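IPT/TIG domain-containing protein BACOVA_02650 (PDB 5E7G) binds xyloglucan at the cell surface of a gut Bacteroides, probably before the polysaccharide is transported into the periplasm for degradation. Local coordinates at residues L99-Y104 and G124-E129; A132-T137 and V180-T185. All coordinates share one frame; numbering follows the deposited sequence.

Contact 1: residues L99-Y104 and G124-E129; sequences LSPAPY and GGNFYE
Tyr104 CG sits between the backbone N and the carbonyl carbon (chi1 67°), which lays the ring over Gly125 on the neighbouring strand. Asn126 CG stands beside its own backbone N (chi1 -52°), and the amide reaches back to Ala102. The loop 99-103 leads into the first strand, 104-109, of the second IPT/TIG domain, an immunoglobulin-like beta-sandwich, and that strand pairs with the end of strand 119-125. Tyr104 and Gly125 form an antiparallel hydrogen-bonded pair. Tyr104 N donates to Gly125 O at 3.1 Å, and Gly125 N donates to Tyr104 O in return. Gly125 CA lies over the face of the Tyr104 ring, 3.9 Å from its centroid, in a CH-pi contact. Gly125, with no side chain, lets the ring lie close on its backbone.

Beyond this pair the chain turns at Phe127, the centre of an inverse gamma turn. The edge of the Phe127 ring meets Pro103 CB. Tyr128 places CE2 3.9 Å from Pro101 CD, and Ser100 CB packs against CD2 of the same ring. Two waters join Glu129 to Ser100. One links the carboxylate to Ser100 N, the other to Ser100 OG. Ser100 O also accepts a hydrogen bond from Thr185 OG1, in the loop after strand 178-183. Asn126 ND2 donates to Ala102 O at 3.0 Å with an N-H...O angle of 166°; the acceptor lies in the amide plane, while the nitrogen stands above the carbonyl plane.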
loop_
_atom_site.group_PDB
_atom_site.type_symbol
_atom_site.label_atom_id
_atom_site.label_comp_id
_atom_site.label_asym_id
_atom_site.label_seq_id
_atom_site.Cartn_x
_atom_site.Cartn_y
_atom_site.Cartn_z
ATOM N N LEU A 99 -5.675 -33.584 -18.558
ATOM C CA LEU A 99 -5.880 -32.171 -18.233
ATOM C C LEU A 99 -4.693 -31.516 -17.547
ATOM O O LEU A 99 -4.144 -32.051 -16.583
ATOM C CB LEU A 99 -7.105 -32.014 -17.333
ATOM C CG LEU A 99 -8.446 -32.427 -17.932
ATOM C CD1 LEU A 99 -9.497 -32.491 -16.847
ATOM C CD2 LEU A 99 -8.858 -31.459 -19.022
ATOM N N SER A 100 -4.314 -30.342 -18.044
ATOM C CA SER A 100 -3.305 -29.528 -17.384
ATOM C C SER A 100 -3.917 -28.810 -16.182
ATOM O O SER A 100 -5.137 -28.672 -16.093
ATOM C CB SER A 100 -2.713 -28.516 -18.361
ATOM O OG SER A 100 -1.946 -29.170 -19.348
ATOM N N PRO A 101 -3.070 -28.348 -15.250
ATOM C CA PRO A 101 -3.581 -27.589 -14.101
ATOM C C PRO A 101 -4.273 -26.287 -14.525
ATOM O O PRO A 101 -3.930 -25.706 -15.560
ATOM C CB PRO A 101 -2.319 -27.290 -13.277
ATOM C CG PRO A 101 -1.259 -28.212 -13.806
ATOM C CD PRO A 101 -1.601 -28.456 -15.237
ATOM N N ALA A 102 -5.230 -25.836 -13.724
ATOM C CA ALA A 102 -6.010 -24.647 -14.053
ATOM C C ALA A 102 -5.147 -23.381 -14.025
ATOM O O ALA A 102 -4.271 -23.245 -13.171
ATOM C CB ALA A 102 -7.168 -24.504 -13.091
ATOM N N PRO A 103 -5.400 -22.445 -14.952
ATOM C CA PRO A 103 -4.651 -21.186 -14.976
ATOM C C PRO A 103 -5.034 -20.265 -13.825
ATOM O O PRO A 103 -6.145 -20.369 -13.307
ATOM C CB PRO A 103 -5.053 -20.574 -16.313
ATOM C CG PRO A 103 -6.439 -21.066 -16.528
ATOM C CD PRO A 103 -6.450 -22.467 -15.986
ATOM N N TYR A 104 -4.120 -19.385 -13.430
ATOM C CA TYR A 104 -4.429 -18.338 -12.466
ATOM C C TYR A 104 -3.716 -17.074 -12.898
ATOM O O TYR A 104 -2.712 -17.136 -13.611
ATOM C CB TYR A 104 -4.015 -18.735 -11.044
ATOM C CG TYR A 104 -2.518 -18.854 -10.839
ATOM C CD1 TYR A 104 -1.757 -17.752 -10.469
ATOM C CD2 TYR A 104 -1.870 -20.072 -11.004
ATOM C CE1 TYR A 104 -0.388 -17.858 -10.278
ATOM C CE2 TYR A 104 -0.506 -20.189 -10.817
ATOM C CZ TYR A 104 0.234 -19.079 -10.456
ATOM O OH TYR A 104 1.597 -19.193 -10.272
ATOM N N GLY A 124 0.933 -14.711 -14.180
ATOM C CA GLY A 124 0.299 -15.754 -13.396
ATOM C C GLY A 124 1.004 -17.080 -13.580
ATOM O O GLY A 124 2.233 -17.148 -13.532
ATOM N N GLY A 125 0.222 -18.134 -13.799
ATOM C CA GLY A 125 0.768 -19.468 -13.959
ATOM C C GLY A 125 -0.181 -20.441 -14.639
ATOM O O GLY A 125 -1.393 -20.211 -14.715
ATOM N N ASN A 126 0.387 -21.541 -15.124
ATOM C CA ASN A 126 -0.371 -22.576 -15.814
ATOM C C ASN A 126 -1.143 -22.013 -17.007
ATOM O O ASN A 126 -2.288 -22.394 -17.247
ATOM C CB ASN A 126 -1.332 -23.276 -14.847
ATOM C CG ASN A 126 -0.640 -23.785 -13.590
ATOM O OD1 ASN A 126 0.571 -24.015 -13.568
ATOM N ND2 ASN A 126 -1.417 -23.965 -12.533
ATOM N N PHE A 127 -0.519 -21.115 -17.762
ATOM C CA PHE A 127 -1.144 -20.581 -18.967
ATOM C C PHE A 127 -1.000 -21.568 -20.123
ATOM O O PHE A 127 -0.573 -21.205 -21.217
ATOM C CB PHE A 127 -0.538 -19.224 -19.343
ATOM C CG PHE A 127 -0.850 -18.124 -18.370
ATOM C CD1 PHE A 127 -2.077 -18.066 -17.732
ATOM C CD2 PHE A 127 0.088 -17.148 -18.094
ATOM C CE1 PHE A 127 -2.360 -17.056 -16.843
ATOM C CE2 PHE A 127 -0.194 -16.136 -17.201
ATOM C CZ PHE A 127 -1.417 -16.090 -16.579
ATOM N N TYR A 128 -1.364 -22.818 -19.864
ATOM C CA TYR A 128 -1.338 -23.861 -20.877
ATOM C C TYR A 128 -2.584 -23.775 -21.738
ATOM O O TYR A 128 -3.671 -23.492 -21.232
ATOM C CB TYR A 128 -1.264 -25.251 -20.226
ATOM C CG TYR A 128 -0.130 -25.436 -19.239
ATOM C CD1 TYR A 128 1.191 -25.432 -19.662
ATOM C CD2 TYR A 128 -0.384 -25.643 -17.888
ATOM C CE1 TYR A 128 2.230 -25.610 -18.771
ATOM C CE2 TYR A 128 0.655 -25.827 -16.983
ATOM C CZ TYR A 128 1.958 -25.808 -17.436
ATOM O OH TYR A 128 2.996 -25.985 -16.554
ATOM N N GLU A 129 -2.430 -24.019 -23.034
ATOM C CA GLU A 129 -3.584 -24.231 -23.902
ATOM C C GLU A 129 -4.517 -23.017 -23.932
ATOM O O GLU A 129 -5.739 -23.159 -23.969
ATOM C CB GLU A 129 -4.349 -25.481 -23.441
ATOM C CG GLU A 129 -3.461 -26.728 -23.330
ATOM C CD GLU A 129 -4.115 -27.875 -22.577
ATOM O OE1 GLU A 129 -3.971 -29.035 -23.018
ATOM O OE2 GLU A 129 -4.753 -27.622 -21.536
HETATM O O HOH W 1 -5.939 -29.115 -19.959
HETATM O O HOH W 2 -2.771 -30.727 -21.082
HETATM O O HOH W 3 -4.126 -24.445 -17.950
#

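Contact 2: residues A132-T137 and V180-T185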
loop_
_atom_site.group_PDB
_atom_site.type_symbol
_atom_site.label_atom_id
_atom_site.label_comp_id
_atom_site.label_asym_id
_atom_site.label_seq_id
_atom_site.Cartn_x
_atom_site.Cartn_y
_atom_site.Cartn_z
ATOM N N ALA A 132 -8.431 -18.218 -25.796
ATOM C CA ALA A 132 -8.790 -16.827 -26.050
ATOM C C ALA A 132 -8.405 -15.924 -24.879
ATOM O O ALA A 132 -8.207 -16.389 -23.754
ATOM C CB ALA A 132 -10.279 -16.717 -26.330
ATOM N N VAL A 133 -8.291 -14.631 -25.162
ATOM C CA VAL A 133 -8.108 -13.624 -24.123
ATOM C C VAL A 133 -9.033 -12.445 -24.404
ATOM O O VAL A 133 -9.057 -11.928 -25.520
ATOM C CB VAL A 133 -6.657 -13.123 -24.045
ATOM C CG1 VAL A 133 -6.480 -12.219 -22.834
ATOM C CG2 VAL A 133 -5.688 -14.294 -23.977
ATOM N N TYR A 134 -9.794 -12.026 -23.394
ATOM C CA TYR A 134 -10.761 -10.950 -23.579
ATOM C C TYR A 134 -10.947 -10.073 -22.343
ATOM O O TYR A 134 -10.685 -10.492 -21.210
ATOM C CB TYR A 134 -12.117 -11.533 -24.005
ATOM C CG TYR A 134 -12.830 -12.380 -22.967
ATOM C CD1 TYR A 134 -13.617 -11.795 -21.985
ATOM C CD2 TYR A 134 -12.751 -13.767 -22.995
ATOM C CE1 TYR A 134 -14.283 -12.563 -21.049
ATOM C CE2 TYR A 134 -13.417 -14.541 -22.062
ATOM C CZ TYR A 134 -14.181 -13.935 -21.093
ATOM O OH TYR A 134 -14.845 -14.703 -20.161
ATOM N N LEU A 135 -11.386 -8.842 -22.593
ATOM C CA LEU A 135 -11.786 -7.911 -21.550
ATOM C C LEU A 135 -13.302 -7.907 -21.461
ATOM O O LEU A 135 -13.980 -8.067 -22.474
ATOM C CB LEU A 135 -11.273 -6.503 -21.847
ATOM C CG LEU A 135 -9.772 -6.364 -22.073
ATOM C CD1 LEU A 135 -9.446 -4.968 -22.570
ATOM C CD2 LEU A 135 -9.024 -6.674 -20.785
ATOM N N SER A 136 -13.837 -7.728 -20.259
ATOM C CA SER A 136 -15.284 -7.702 -20.071
ATOM C C SER A 136 -15.680 -6.844 -18.877
ATOM O O SER A 136 -14.952 -6.750 -17.890
ATOM C CB SER A 136 -15.823 -9.121 -19.892
ATOM O OG SER A 136 -17.238 -9.121 -19.783
ATOM N N THR A 137 -16.854 -6.229 -18.977
ATOM C CA THR A 137 -17.366 -5.358 -17.924
ATOM C C THR A 137 -17.820 -6.165 -16.715
ATOM O O THR A 137 -17.908 -5.641 -15.603
ATOM C CB THR A 137 -18.546 -4.512 -18.428
ATOM O OG1 THR A 137 -19.634 -5.375 -18.785
ATOM C CG2 THR A 137 -18.134 -3.685 -19.638
ATOM N N VAL A 180 -9.737 -11.659 -18.857
ATOM C CA VAL A 180 -9.946 -13.097 -18.759
ATOM C C VAL A 180 -8.978 -13.849 -19.666
ATOM O O VAL A 180 -8.825 -13.508 -20.838
ATOM C CB VAL A 180 -11.386 -13.489 -19.131
ATOM C CG1 VAL A 180 -11.566 -15.005 -19.072
ATOM C CG2 VAL A 180 -12.372 -12.807 -18.202
ATOM N N VAL A 181 -8.333 -14.868 -19.104
ATOM C CA VAL A 181 -7.517 -15.795 -19.871
ATOM C C VAL A 181 -8.279 -17.104 -19.951
ATOM O O VAL A 181 -8.514 -17.762 -18.939
ATOM C CB VAL A 181 -6.128 -16.011 -19.241
ATOM C CG1 VAL A 181 -5.353 -17.110 -19.975
ATOM C CG2 VAL A 181 -5.340 -14.711 -19.260
ATOM N N GLU A 182 -8.675 -17.460 -21.167
ATOM C CA GLU A 182 -9.500 -18.634 -21.412
ATOM C C GLU A 182 -8.636 -19.815 -21.848
ATOM O O GLU A 182 -8.039 -19.790 -22.927
ATOM C CB GLU A 182 -10.550 -18.310 -22.474
ATOM C CG GLU A 182 -11.793 -19.162 -22.427
ATOM C CD GLU A 182 -12.934 -18.539 -23.207
ATOM O OE1 GLU A 182 -14.003 -18.293 -22.607
ATOM O OE2 GLU A 182 -12.757 -18.282 -24.416
ATOM N N CYS A 183 -8.564 -20.838 -20.999
ATOM C CA CYS A 183 -7.786 -22.040 -21.294
ATOM C C CYS A 183 -8.701 -23.248 -21.452
ATOM O O CYS A 183 -9.886 -23.184 -21.129
ATOM C CB CYS A 183 -6.753 -22.301 -20.195
ATOM S SG CYS A 183 -5.465 -21.043 -20.076
ATOM N N TYR A 184 -8.138 -24.342 -21.959
ATOM C CA TYR A 184 -8.875 -25.590 -22.141
ATOM C C TYR A 184 -9.453 -26.084 -20.818
ATOM O O TYR A 184 -10.630 -26.436 -20.741
ATOM C CB TYR A 184 -7.955 -26.654 -22.749
ATOM C CG TYR A 184 -8.627 -27.968 -23.093
ATOM C CD1 TYR A 184 -8.922 -28.902 -22.106
ATOM C CD2 TYR A 184 -8.936 -28.286 -24.409
ATOM C CE1 TYR A 184 -9.527 -30.106 -22.416
ATOM C CE2 TYR A 184 -9.537 -29.490 -24.731
ATOM C CZ TYR A 184 -9.831 -30.396 -23.728
ATOM O OH TYR A 184 -10.430 -31.596 -24.039
ATOM N N THR A 185 -8.619 -26.105 -19.783
ATOM C CA THR A 185 -9.018 -26.631 -18.479
ATOM C C THR A 185 -10.078 -25.752 -17.827
ATOM O O THR A 185 -11.050 -26.257 -17.272
ATOM C CB THR A 185 -7.802 -26.750 -17.528
ATOM O OG1 THR A 185 -6.857 -27.680 -18.071
ATOM C CG2 THR A 185 -8.223 -27.235 -16.141
#
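Strands 130-136 and 178-183 are the two inner strands of a four-stranded antiparallel sheet, one of the two sheets of the second IPT/TIG domain. The short segments 132-136 and 180-183 run 4.9 Å apart at closest approach of their axes. Four backbone hydrogen bonds join them. Ala132 and Glu182 exchange one pair; Glu182 N to Ala132 O is 2.8 Å. Tyr134 and Val180 exchange the other, with Val180 N to Tyr134 O also 2.8 Å. Between them Val133 and Val181 form a non-hydrogen-bonded pair, their side chains on the sheet face away from Tyr134.

With chi1 at 67° Tyr134 turns its ring toward the neighbouring strand. Val180 CB sits over one face, 3.6 Å from the ring centroid, in a CH-pi contact. CG2 of Val180 approaches Tyr134 CE1 to 3.4 Å, and CG1 lies by CZ and OH. Glu182 OE1 stands at the ring edge, 3.8 Å from Tyr134 CE2. Glu182 OE2 lies near Ala132 CB and forms a salt bridge with Arg146. Were Tyr134 an alanine, Val180 CB and both its methyl groups would probably lose the ring that covers them. Tyr134 OH is buried without a partner in the model. Adjacent inner strands paired antiparallel, with three bridges in succession, form the middle of one sheet of an immunoglobulin-like sandwich, the fold of IPT/TIG domains.

Overall arrangement
Contact 1 and contact 2 lie in the same IPT/TIG domain, their centres about 12 Å apart. Contact 1 pairs strands 104-109 and 119-125 of one four-stranded sheet. Contact 2 pairs strands 130-136 and 178-183 of the other. Along the chain contact 1 closes before contact 2 opens, and segment 124-129 carries the chain from one sheet to the next. The two contacts touch directly. Pro103 CG packs on Cys183 SG, and Glu129 OE2 lies near Tyr184 CB. Phe127 also rests on Val181, which joins the two sheets across their interface. The xyloglucan site is in the C-terminal domain, so both contacts are structural packing away from the sugar.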